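Local structure of beta-glucanase (Podospora anserina, 4LE4) at residues 2-6 and 84-90; 130-134 and 214-218; 174-178 and 190-196. The protein probably hydrolyses beta-glucans as a fungal glycoside hydrolase of family 131. One frame throughout, in Å; residues are numbered along the deposited sequence.

Interaction 1 of 3, residues 2-6 and 84-90; sequences TILWD and PQTTAAI
Trp5 turns its indole toward Pro84 with CG anti to the backbone N (chi1 167°), while Leu4, with chi1 -63°, keeps CG beside its backbone N and sends CD1 toward Ala89 and Ile90. Pro84 lies over one face of the indole. Its CB sits 3.7 Å from the centroid of the Trp5 six-membered ring, 18° off the normal, a CH-pi contact. Thr86 CB adds an oblique contact, 3.7 Å from Trp5 CD1. Next to it, Leu4 CB packs on Ala88 CB at 3.9 Å and on Ile90 CG2 at 4.0 Å. No direct hydrogen bond joins the two segments. Instead a water donates to Leu4 O and is hydrogen-bonded to Thr86 OG1, 2.9 Å away. Thr86 OG1 accepts from Ala88 N at 2.9 Å, which makes an ST turn. Trp5 NE1 donates to Pro29 O. With an alanine here, Pro84 CB would probably lose the ring face it packs on, and Pro29 O its N-H partner. Tyr30 meets the Trp5 ring edge-to-face. Leu4 and Trp5 form a classic beta bulge opposite Ile231. The contact joins strand 2-6, paired with strand 222-233 in one sheet, to the end of strand 78-84 of the other sheet and the loop that follows it.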
ATOM      1  N   THR A   2       5.049 -18.052  -7.491  1.00 32.28           N
ATOM      2  CA  THR A   2       3.642 -18.327  -7.748  1.00 28.75           C
ATOM      3  C   THR A   2       2.802 -17.164  -7.257  1.00 24.84           C
ATOM      4  O   THR A   2       2.839 -16.838  -6.075  1.00 23.87           O
ATOM      5  CB  THR A   2       3.147 -19.553  -6.978  1.00 31.23           C
ATOM      6  OG1 THR A   2       3.924 -20.700  -7.334  1.00 36.08           O
ATOM      7  CG2 THR A   2       1.683 -19.809  -7.296  1.00 31.18           C
ATOM      8  N   ILE A   3       2.034 -16.550  -8.145  1.00 21.36           N
ATOM      9  CA  ILE A   3       1.192 -15.433  -7.721  1.00 19.31           C
ATOM     10  C   ILE A   3      -0.041 -15.993  -7.052  1.00 18.72           C
ATOM     11  O   ILE A   3      -0.820 -16.701  -7.700  1.00 19.94           O
ATOM     12  CB  ILE A   3       0.721 -14.582  -8.901  1.00 18.52           C
ATOM     13  CG1 ILE A   3       1.925 -13.920  -9.555  1.00 19.70           C
ATOM     14  CG2 ILE A   3      -0.322 -13.543  -8.413  1.00 19.39           C
ATOM     15  CD1 ILE A   3       1.597 -13.171 -10.856  1.00 22.44           C
ATOM     16  N   LEU A   4      -0.233 -15.675  -5.773  1.00 15.22           N
ATOM     17  CA  LEU A   4      -1.396 -16.149  -5.038  1.00 13.86           C
ATOM     18  C   LEU A   4      -2.579 -15.239  -5.297  1.00 14.39           C
ATOM     19  O   LEU A   4      -3.724 -15.684  -5.368  1.00 15.41           O
ATOM     20  CB  LEU A   4      -1.125 -16.154  -3.531  1.00 14.21           C
ATOM     21  CG  LEU A   4      -0.026 -17.071  -3.013  1.00 13.90           C
ATOM     22  CD1 LEU A   4       0.107 -16.898  -1.512  1.00 14.37           C
ATOM     23  CD2 LEU A   4      -0.384 -18.515  -3.345  1.00 14.12           C
ATOM     24  N   TRP A   5      -2.303 -13.946  -5.409  1.00 12.59           N
ATOM     25  CA  TRP A   5      -3.361 -12.982  -5.652  1.00 11.73           C
ATOM     26  C   TRP A   5      -2.758 -11.797  -6.409  1.00 12.17           C
ATOM     27  O   TRP A   5      -1.651 -11.346  -6.115  1.00 11.17           O
ATOM     28  CB  TRP A   5      -3.988 -12.534  -4.329  1.00 10.68           C
ATOM     29  CG  TRP A   5      -4.866 -11.305  -4.462  1.00  9.74           C
ATOM     30  CD1 TRP A   5      -6.190 -11.264  -4.778  1.00 12.18           C
ATOM     31  CD2 TRP A   5      -4.456  -9.945  -4.251  1.00  8.77           C
ATOM     32  NE1 TRP A   5      -6.646  -9.957  -4.767  1.00 10.49           N
ATOM     33  CE2 TRP A   5      -5.594  -9.129  -4.447  1.00 10.64           C
ATOM     34  CE3 TRP A   5      -3.236  -9.341  -3.904  1.00 11.16           C
ATOM     35  CZ2 TRP A   5      -5.555  -7.721  -4.311  1.00  8.64           C
ATOM     36  CZ3 TRP A   5      -3.194  -7.909  -3.764  1.00  9.89           C
ATOM     37  CH2 TRP A   5      -4.350  -7.141  -3.970  1.00  8.56           C
ATOM     38  N   ASP A   6      -3.487 -11.344  -7.423  1.00 12.67           N
ATOM     39  CA  ASP A   6      -3.049 -10.254  -8.286  1.00 14.23           C
ATOM     40  C   ASP A   6      -3.897  -8.996  -8.073  1.00 13.86           C
ATOM     41  O   ASP A   6      -5.108  -8.975  -8.361  1.00 13.07           O
ATOM     42  CB  ASP A   6      -3.160 -10.694  -9.747  1.00 13.79           C
ATOM     43  CG  ASP A   6      -2.287  -9.886 -10.668  1.00 18.16           C
ATOM     44  OD1 ASP A   6      -2.103  -8.674 -10.395  1.00 14.51           O
ATOM     45  OD2 ASP A   6      -1.804 -10.454 -11.689  1.00 16.95           O
ATOM     46  N   PRO A  84      -7.562  -7.125  -0.352  1.00  9.82           N
ATOM     47  CA  PRO A  84      -7.575  -8.234  -1.302  1.00 11.60           C
ATOM     48  C   PRO A  84      -8.810  -9.124  -1.091  1.00 12.27           C
ATOM     49  O   PRO A  84      -9.170  -9.447   0.054  1.00 11.01           O
ATOM     50  CB  PRO A  84      -6.284  -9.001  -0.977  1.00 10.70           C
ATOM     51  CG  PRO A  84      -5.382  -7.928  -0.427  1.00  9.21           C
ATOM     52  CD  PRO A  84      -6.340  -7.136   0.453  1.00  8.10           C
ATOM     53  N   GLN A  85      -9.456  -9.489  -2.204  1.00 12.35           N
ATOM     54  CA  GLN A  85     -10.620 -10.394  -2.184  1.00 13.13           C
ATOM     55  C   GLN A  85     -10.000 -11.662  -2.761  1.00 13.76           C
ATOM     56  O   GLN A  85      -9.702 -11.703  -3.955  1.00 14.76           O
ATOM     57  CB  GLN A  85     -11.737  -9.920  -3.118  1.00 16.03           C
ATOM     58  CG  GLN A  85     -12.887 -10.930  -3.239  1.00 15.74           C
ATOM     59  CD  GLN A  85     -13.477 -11.241  -1.888  1.00 16.47           C
ATOM     60  OE1 GLN A  85     -14.037 -10.357  -1.227  1.00 14.60           O
ATOM     61  NE2 GLN A  85     -13.345 -12.502  -1.445  1.00 17.42           N
ATOM     62  N   THR A  86      -9.792 -12.655  -1.908  1.00 14.36           N
ATOM     63  CA  THR A  86      -9.135 -13.903  -2.309  1.00 17.90           C
ATOM     64  C   THR A  86      -9.429 -15.079  -1.355  1.00 18.64           C
ATOM     65  O   THR A  86      -9.802 -14.901  -0.189  1.00 17.75           O
ATOM     66  CB  THR A  86      -7.584 -13.689  -2.359  1.00 19.22           C
ATOM     67  OG1 THR A  86      -6.912 -14.898  -2.718  1.00 19.05           O
ATOM     68  CG2 THR A  86      -7.063 -13.252  -0.991  1.00 20.84           C
ATOM     69  N   THR A  87      -9.245 -16.286  -1.885  1.00 21.33           N
ATOM     70  CA  THR A  87      -9.408 -17.507  -1.118  1.00 22.80           C
ATOM     71  C   THR A  87      -8.012 -18.126  -0.964  1.00 23.21           C
ATOM     72  O   THR A  87      -7.845 -19.149  -0.319  1.00 23.93           O
ATOM     73  CB  THR A  87     -10.320 -18.534  -1.850  1.00 24.39           C
ATOM     74  OG1 THR A  87      -9.722 -18.887  -3.101  1.00 23.57           O
ATOM     75  CG2 THR A  87     -11.696 -17.941  -2.114  1.00 24.66           C
ATOM     76  N   ALA A  88      -7.005 -17.504  -1.567  1.00 22.33           N
ATOM     77  CA  ALA A  88      -5.651 -18.027  -1.477  1.00 21.34           C
ATOM     78  C   ALA A  88      -5.121 -17.877  -0.049  1.00 21.37           C
ATOM     79  O   ALA A  88      -5.527 -16.967   0.669  1.00 22.65           O
ATOM     80  CB  ALA A  88      -4.744 -17.294  -2.477  1.00 20.77           C
ATOM     81  N   ALA A  89      -4.217 -18.766   0.349  1.00 20.17           N
ATOM     82  CA  ALA A  89      -3.627 -18.755   1.690  1.00 21.98           C
ATOM     83  C   ALA A  89      -2.507 -17.700   1.809  1.00 22.14           C
ATOM     84  O   ALA A  89      -1.326 -18.021   1.996  1.00 23.61           O
ATOM     85  CB  ALA A  89      -3.070 -20.154   2.028  1.00 22.96           C
ATOM     86  N   ILE A  90      -2.892 -16.437   1.705  1.00 20.25           N
ATOM     87  CA  ILE A  90      -1.923 -15.359   1.777  1.00 18.33           C
ATOM     88  C   ILE A  90      -1.436 -15.022   3.176  1.00 17.44           C
ATOM     89  O   ILE A  90      -0.555 -14.175   3.325  1.00 17.52           O
ATOM     90  CB  ILE A  90      -2.505 -14.105   1.130  1.00 16.29           C
ATOM     91  CG1 ILE A  90      -3.751 -13.669   1.894  1.00 16.06           C
ATOM     92  CG2 ILE A  90      -2.870 -14.403  -0.337  1.00 17.68           C
ATOM     93  CD1 ILE A  90      -4.189 -12.250   1.530  1.00 11.28           C
TER
HETATM   94  O   HOH W   1      -6.813 -14.722  -5.624  1.00 27.99           O

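Interaction 2 of 3, residues 130-134 and 214-218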
ATOM      1  N   GLY A 130       4.962  11.244   7.604  1.00 10.94           N
ATOM      2  CA  GLY A 130       4.479  12.389   8.347  1.00 12.68           C
ATOM      3  C   GLY A 130       4.960  12.459   9.786  1.00 12.96           C
ATOM      4  O   GLY A 130       5.736  11.645  10.245  1.00 14.30           O
ATOM      5  N   TRP A 131       4.497  13.493  10.472  1.00 14.04           N
ATOM      6  CA  TRP A 131       4.854  13.781  11.852  1.00 15.70           C
ATOM      7  C   TRP A 131       4.127  12.811  12.764  1.00 15.71           C
ATOM      8  O   TRP A 131       2.925  12.870  12.912  1.00 16.96           O
ATOM      9  CB  TRP A 131       4.487  15.251  12.109  1.00 16.58           C
ATOM     10  CG  TRP A 131       4.721  15.765  13.472  1.00 18.59           C
ATOM     11  CD1 TRP A 131       5.363  15.135  14.510  1.00 18.85           C
ATOM     12  CD2 TRP A 131       4.300  17.034  13.965  1.00 17.68           C
ATOM     13  NE1 TRP A 131       5.357  15.948  15.629  1.00 18.00           N
ATOM     14  CE2 TRP A 131       4.714  17.117  15.322  1.00 19.58           C
ATOM     15  CE3 TRP A 131       3.612  18.114  13.397  1.00 18.40           C
ATOM     16  CZ2 TRP A 131       4.453  18.251  16.117  1.00 18.17           C
ATOM     17  CZ3 TRP A 131       3.358  19.233  14.184  1.00 19.29           C
ATOM     18  CH2 TRP A 131       3.778  19.287  15.530  1.00 18.11           C
ATOM     19  N   LEU A 132       4.883  11.895  13.347  1.00 16.80           N
ATOM     20  CA  LEU A 132       4.347  10.853  14.209  1.00 18.94           C
ATOM     21  C   LEU A 132       4.156  11.251  15.671  1.00 21.92           C
ATOM     22  O   LEU A 132       3.068  11.130  16.207  1.00 23.89           O
ATOM     23  CB  LEU A 132       5.256   9.625  14.166  1.00 18.60           C
ATOM     24  CG  LEU A 132       5.683   9.048  12.813  1.00 19.23           C
ATOM     25  CD1 LEU A 132       6.414   7.691  13.023  1.00 19.98           C
ATOM     26  CD2 LEU A 132       4.453   8.836  11.950  1.00 20.53           C
ATOM     27  N   SER A 133       5.231  11.707  16.304  1.00 23.58           N
ATOM     28  CA  SER A 133       5.203  12.102  17.709  1.00 23.26           C
ATOM     29  C   SER A 133       6.340  13.055  18.019  1.00 22.28           C
ATOM     30  O   SER A 133       7.206  13.311  17.179  1.00 19.97           O
ATOM     31  CB  SER A 133       5.333  10.860  18.603  1.00 24.35           C
ATOM     32  OG  SER A 133       6.469  10.105  18.211  1.00 26.38           O
ATOM     33  N   GLY A 134       6.339  13.566  19.248  1.00 23.07           N
ATOM     34  CA  GLY A 134       7.379  14.487  19.646  1.00 23.22           C
ATOM     35  C   GLY A 134       7.246  15.819  18.948  1.00 22.70           C
ATOM     36  O   GLY A 134       6.160  16.231  18.548  1.00 24.88           O
ATOM     37  N   ARG A 214      -4.541  15.978  13.251  1.00 14.96           N
ATOM     38  CA  ARG A 214      -3.585  16.625  14.145  1.00 15.08           C
ATOM     39  C   ARG A 214      -4.129  18.024  14.334  1.00 15.75           C
ATOM     40  O   ARG A 214      -4.467  18.722  13.376  1.00 13.46           O
ATOM     41  CB  ARG A 214      -2.167  16.723  13.591  1.00 15.01           C
ATOM     42  CG  ARG A 214      -1.225  17.455  14.596  1.00 15.78           C
ATOM     43  CD  ARG A 214       0.246  17.552  14.147  1.00 15.97           C
ATOM     44  NE  ARG A 214       0.916  16.245  14.136  1.00 17.49           N
ATOM     45  CZ  ARG A 214       1.385  15.631  15.219  1.00 19.58           C
ATOM     46  NH1 ARG A 214       1.272  16.214  16.413  1.00 18.50           N
ATOM     47  NH2 ARG A 214       1.933  14.416  15.114  1.00 16.88           N
ATOM     48  N   SER A 215      -4.239  18.403  15.598  1.00 15.62           N
ATOM     49  CA  SER A 215      -4.763  19.703  15.965  1.00 16.53           C
ATOM     50  C   SER A 215      -4.169  20.861  15.161  1.00 16.25           C
ATOM     51  O   SER A 215      -2.953  21.018  15.067  1.00 15.08           O
ATOM     52  CB  SER A 215      -4.526  19.918  17.461  1.00 16.65           C
ATOM     53  OG  SER A 215      -5.097  21.140  17.849  1.00 22.13           O
ATOM     54  N   GLY A 216      -5.050  21.654  14.568  1.00 17.50           N
ATOM     55  CA  GLY A 216      -4.622  22.803  13.795  1.00 20.18           C
ATOM     56  C   GLY A 216      -4.217  22.513  12.358  1.00 21.90           C
ATOM     57  O   GLY A 216      -3.595  23.367  11.718  1.00 22.52           O
ATOM     58  N   TYR A 217      -4.540  21.322  11.841  1.00 21.17           N
ATOM     59  CA  TYR A 217      -4.175  21.002  10.459  1.00 19.59           C
ATOM     60  C   TYR A 217      -5.411  20.542   9.699  1.00 20.52           C
ATOM     61  O   TYR A 217      -5.878  19.405   9.844  1.00 20.17           O
ATOM     62  CB  TYR A 217      -3.022  19.964  10.434  1.00 19.21           C
ATOM     63  CG  TYR A 217      -1.755  20.536  11.037  1.00 17.69           C
ATOM     64  CD1 TYR A 217      -0.995  21.488  10.341  1.00 17.57           C
ATOM     65  CD2 TYR A 217      -1.386  20.227  12.338  1.00 16.17           C
ATOM     66  CE1 TYR A 217       0.088  22.122  10.937  1.00 17.82           C
ATOM     67  CE2 TYR A 217      -0.295  20.854  12.952  1.00 18.43           C
ATOM     68  CZ  TYR A 217       0.434  21.808  12.242  1.00 17.08           C
ATOM     69  OH  TYR A 217       1.481  22.463  12.855  1.00 18.66           O
ATOM     70  N   PRO A 218      -5.955  21.436   8.847  1.00 22.40           N
ATOM     71  CA  PRO A 218      -7.148  21.149   8.056  1.00 21.68           C
ATOM     72  C   PRO A 218      -6.863  20.204   6.916  1.00 21.57           C
ATOM     73  O   PRO A 218      -5.717  20.107   6.466  1.00 21.75           O
ATOM     74  CB  PRO A 218      -7.549  22.529   7.553  1.00 23.24           C
ATOM     75  CG  PRO A 218      -6.224  23.110   7.214  1.00 22.46           C
ATOM     76  CD  PRO A 218      -5.331  22.698   8.385  1.00 22.30           C
TER
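Trp131 and Arg214 meet between two loops without regular structure, their CA atoms 9.2 Å apart, and Arg214 opens a type II beta turn that runs to Tyr217. The side chains bridge that distance. The guanidinium of Arg214 lies flat on one face of the Trp131 indole, with centres 3.6 Å apart and planes 9° from parallel. CZ stands over the five-membered ring in a cation-pi contact, and CD makes a CH-pi contact over the six-membered ring, 3.9 Å from its centroid. The chain runs extended through chi1 and chi2, then bends at chi3 (-69°), which helps lay the guanidinium on the ring. Arg214 NH2 also donates to Trp131 O at 2.9 Å. This acceptor is near the guanidinium plane, but the donor stands above the carbonyl plane. One residue therefore receives both the face and the edge of the arginine. Arg214 NE donates to Thr112 O, which further fixes its rotation. The indole is held as well: Trp131 NE1 donates to Gly134 O at 3.0 Å, nearly in the ring plane. Tyr217 OH approaches the ring edge, 4.0 Å from Trp131 CZ3. This is a parallel arginine-tryptophan cation-pi stack, here joining two surface loops of a beta-sandwich.

Interaction 3 of 3, residues 174-178 and 190-196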
ATOM      1  N   GLY A 174       6.527 -15.903  12.603  1.00 19.05           N
ATOM      2  CA  GLY A 174       6.204 -14.605  13.176  1.00 18.54           C
ATOM      3  C   GLY A 174       7.320 -13.608  12.938  1.00 16.90           C
ATOM      4  O   GLY A 174       7.820 -12.969  13.872  1.00 16.80           O
ATOM      5  N   THR A 175       7.741 -13.481  11.685  1.00 15.71           N
ATOM      6  CA  THR A 175       8.803 -12.532  11.342  1.00 15.52           C
ATOM      7  C   THR A 175       8.446 -11.775  10.076  1.00 13.32           C
ATOM      8  O   THR A 175       7.679 -12.264   9.249  1.00 14.04           O
ATOM      9  CB  THR A 175      10.180 -13.214  11.073  1.00 15.61           C
ATOM     10  OG1 THR A 175      10.089 -14.078   9.934  1.00 16.04           O
ATOM     11  CG2 THR A 175      10.630 -14.013  12.292  1.00 21.36           C
ATOM     12  N   VAL A 176       9.001 -10.578   9.922  1.00 12.22           N
ATOM     13  CA  VAL A 176       8.752  -9.817   8.691  1.00 12.48           C
ATOM     14  C   VAL A 176      10.044  -9.138   8.272  1.00 12.52           C
ATOM     15  O   VAL A 176      10.678  -8.431   9.074  1.00 14.75           O
ATOM     16  CB  VAL A 176       7.633  -8.757   8.871  1.00 15.49           C
ATOM     17  CG1 VAL A 176       8.015  -7.794   9.962  1.00 18.52           C
ATOM     18  CG2 VAL A 176       7.374  -8.000   7.526  1.00 14.61           C
ATOM     19  N   GLY A 177      10.418  -9.362   7.016  1.00 10.63           N
ATOM     20  CA  GLY A 177      11.623  -8.789   6.427  1.00 10.60           C
ATOM     21  C   GLY A 177      11.193  -7.739   5.398  1.00 10.47           C
ATOM     22  O   GLY A 177      10.050  -7.751   4.942  1.00 10.75           O
ATOM     23  N   PHE A 178      12.117  -6.876   5.008  1.00  7.99           N
ATOM     24  CA  PHE A 178      11.793  -5.773   4.122  1.00  9.92           C
ATOM     25  C   PHE A 178      12.672  -5.729   2.882  1.00  9.16           C
ATOM     26  O   PHE A 178      13.891  -5.624   2.988  1.00 10.01           O
ATOM     27  CB  PHE A 178      11.938  -4.476   4.935  1.00  8.59           C
ATOM     28  CG  PHE A 178      11.632  -3.214   4.157  1.00  9.92           C
ATOM     29  CD1 PHE A 178      10.324  -2.896   3.809  1.00 12.00           C
ATOM     30  CD2 PHE A 178      12.651  -2.325   3.863  1.00 11.20           C
ATOM     31  CE1 PHE A 178      10.038  -1.683   3.186  1.00 10.38           C
ATOM     32  CE2 PHE A 178      12.389  -1.113   3.244  1.00 11.73           C
ATOM     33  CZ  PHE A 178      11.075  -0.799   2.910  1.00 10.94           C
ATOM     34  N   LYS A 190      16.626  -5.022   2.530  1.00 15.21           N
ATOM     35  CA  LYS A 190      17.244  -3.964   3.292  1.00 13.39           C
ATOM     36  C   LYS A 190      17.177  -4.117   4.812  1.00 15.11           C
ATOM     37  O   LYS A 190      17.919  -3.438   5.530  1.00 14.79           O
ATOM     38  CB  LYS A 190      16.691  -2.637   2.818  1.00 13.39           C
ATOM     39  CG  LYS A 190      17.133  -2.405   1.345  1.00 13.07           C
ATOM     40  CD  LYS A 190      16.762  -1.050   0.764  1.00 13.45           C
ATOM     41  CE  LYS A 190      17.186  -1.014  -0.729  1.00 15.59           C
ATOM     42  NZ  LYS A 190      16.907   0.292  -1.396  1.00 11.48           N
ATOM     43  N   VAL A 191      16.285  -4.982   5.284  1.00 13.31           N
ATOM     44  CA  VAL A 191      16.181  -5.307   6.715  1.00 14.50           C
ATOM     45  C   VAL A 191      15.844  -6.811   6.829  1.00 14.17           C
ATOM     46  O   VAL A 191      14.858  -7.295   6.258  1.00 14.22           O
ATOM     47  CB  VAL A 191      15.081  -4.499   7.458  1.00 14.16           C
ATOM     48  CG1 VAL A 191      15.109  -4.841   8.942  1.00 14.29           C
ATOM     49  CG2 VAL A 191      15.293  -3.002   7.256  1.00 12.99           C
ATOM     50  N   ALA A 192      16.717  -7.552   7.502  1.00 15.90           N
ATOM     51  CA  ALA A 192      16.512  -8.983   7.739  1.00 15.98           C
ATOM     52  C   ALA A 192      15.216  -9.151   8.558  1.00 16.30           C
ATOM     53  O   ALA A 192      14.845  -8.263   9.331  1.00 16.94           O
ATOM     54  CB  ALA A 192      17.711  -9.551   8.524  1.00 18.03           C
ATOM     55  N   PRO A 193      14.529 -10.306   8.428  1.00 17.13           N
ATOM     56  CA  PRO A 193      13.276 -10.507   9.181  1.00 17.61           C
ATOM     57  C   PRO A 193      13.336 -10.145  10.660  1.00 19.01           C
ATOM     58  O   PRO A 193      14.266 -10.561  11.376  1.00 16.43           O
ATOM     59  CB  PRO A 193      12.967 -11.979   8.950  1.00 18.28           C
ATOM     60  CG  PRO A 193      13.517 -12.208   7.548  1.00 19.34           C
ATOM     61  CD  PRO A 193      14.857 -11.497   7.629  1.00 16.57           C
ATOM     62  N   VAL A 194      12.333  -9.364  11.082  1.00 15.67           N
ATOM     63  CA  VAL A 194      12.166  -8.863  12.442  1.00 15.67           C
ATOM     64  C   VAL A 194      10.987  -9.587  13.109  1.00 15.67           C
ATOM     65  O   VAL A 194       9.945  -9.772  12.482  1.00 13.25           O
ATOM     66  CB  VAL A 194      11.839  -7.340  12.415  1.00 16.60           C
ATOM     67  CG1 VAL A 194      11.606  -6.823  13.812  1.00 19.21           C
ATOM     68  CG2 VAL A 194      12.951  -6.597  11.749  1.00 17.92           C
ATOM     69  N   LYS A 195      11.143  -9.972  14.376  1.00 16.94           N
ATOM     70  CA  LYS A 195      10.084 -10.683  15.108  1.00 18.58           C
ATOM     71  C   LYS A 195       8.954  -9.776  15.580  1.00 17.49           C
ATOM     72  O   LYS A 195       9.207  -8.687  16.071  1.00 18.37           O
ATOM     73  CB  LYS A 195      10.647 -11.373  16.361  1.00 21.33           C
ATOM     74  CG  LYS A 195      11.556 -12.552  16.132  1.00 25.55           C
ATOM     75  CD  LYS A 195      11.548 -13.432  17.386  1.00 29.13           C
ATOM     76  CE  LYS A 195      12.671 -14.485  17.415  1.00 33.76           C
ATOM     77  NZ  LYS A 195      14.030 -13.883  17.604  1.00 35.61           N
ATOM     78  N   THR A 196       7.710 -10.230  15.437  1.00 17.13           N
ATOM     79  CA  THR A 196       6.562  -9.466  15.903  1.00 17.58           C
ATOM     80  C   THR A 196       5.370 -10.406  15.876  1.00 16.01           C
ATOM     81  O   THR A 196       5.467 -11.491  15.328  1.00 16.31           O
ATOM     82  CB  THR A 196       6.267  -8.214  14.989  1.00 19.38           C
ATOM     83  OG1 THR A 196       5.444  -7.276  15.702  1.00 22.30           O
ATOM     84  CG2 THR A 196       5.543  -8.616  13.726  1.00 17.20           C
TER
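The beta hairpin of strands 175-182 and 188-195 holds this contact, an antiparallel ladder interrupted by bulges. Val176 and Val194 form a hydrogen-bonded pair. Val176 N donates to Val194 O and Val194 N to Val176 O, both at 2.8 Å. Beyond them, Thr196 N donates to Gly174 O at 3.2 Å. At the other end Phe178 N gives a nearly straight bond to Val191 O, 3.0 Å long and in the carbonyl plane. Phe178 O takes Lys190 N at 2.8 Å, nearly along the C=O axis, and a weak second bond from Val191 N. Lys190 and Val191 thus both face Phe178, a classic beta bulge. Separately, the register slips by one between the Val176-Val194 and Phe178-Val191 pairs, where Ala192 and Pro193 lie opposite Gly177. Pro193 has no N-H to give. Its CA makes a CH...O contact to Val176 O, and its CB touches Thr175 OG1 at 3.7 Å. Gly177 passes 3.6 Å from Pro193, measured between CA atoms; the close approach leaves little room for a CB on Gly177.

Val176, Phe178, Val191 and Val194 point to one face of the sheet. Phe178 CB packs against Val191 CB at 4.0 Å. With CG anti to the backbone N (chi1 -180°), the Phe178 ring reaches Trp145, on which it stacks, and Trp153, which it meets at a slant. Val176 and Val191 also touch Trp145. Thr175 and Lys195 form a non-hydrogen-bonded pair on the other face. Lys190 starts alongside Phe178, but its extended chain leads the amine away. Strand 163-170 continues the sheet beyond 175-182. A bulged antiparallel hairpin with one face packed on a second sheet fits the beta-sandwich of the concanavalin-like clan.

All three contacts lie within the catalytic domain of family 131. Interactions 1 and 3 reach the same antiparallel sheet at different places: 2-6 pairs with strand 222-233, whereas 174-178 and 190-196 form a hairpin. Their centres are 21 Å apart and their nearest atoms about 10 Å. Interaction 2 belongs to surface loops on the other side of the chain's centre from interaction 1, with 36 Å between the two centres. Interaction 3 falls within the chain between 134 and 214, yet its centre is 28 Å from that of interaction 2. None of the three touches another. The crystal contains cellotriose, but none of the contacts described includes a sugar atom.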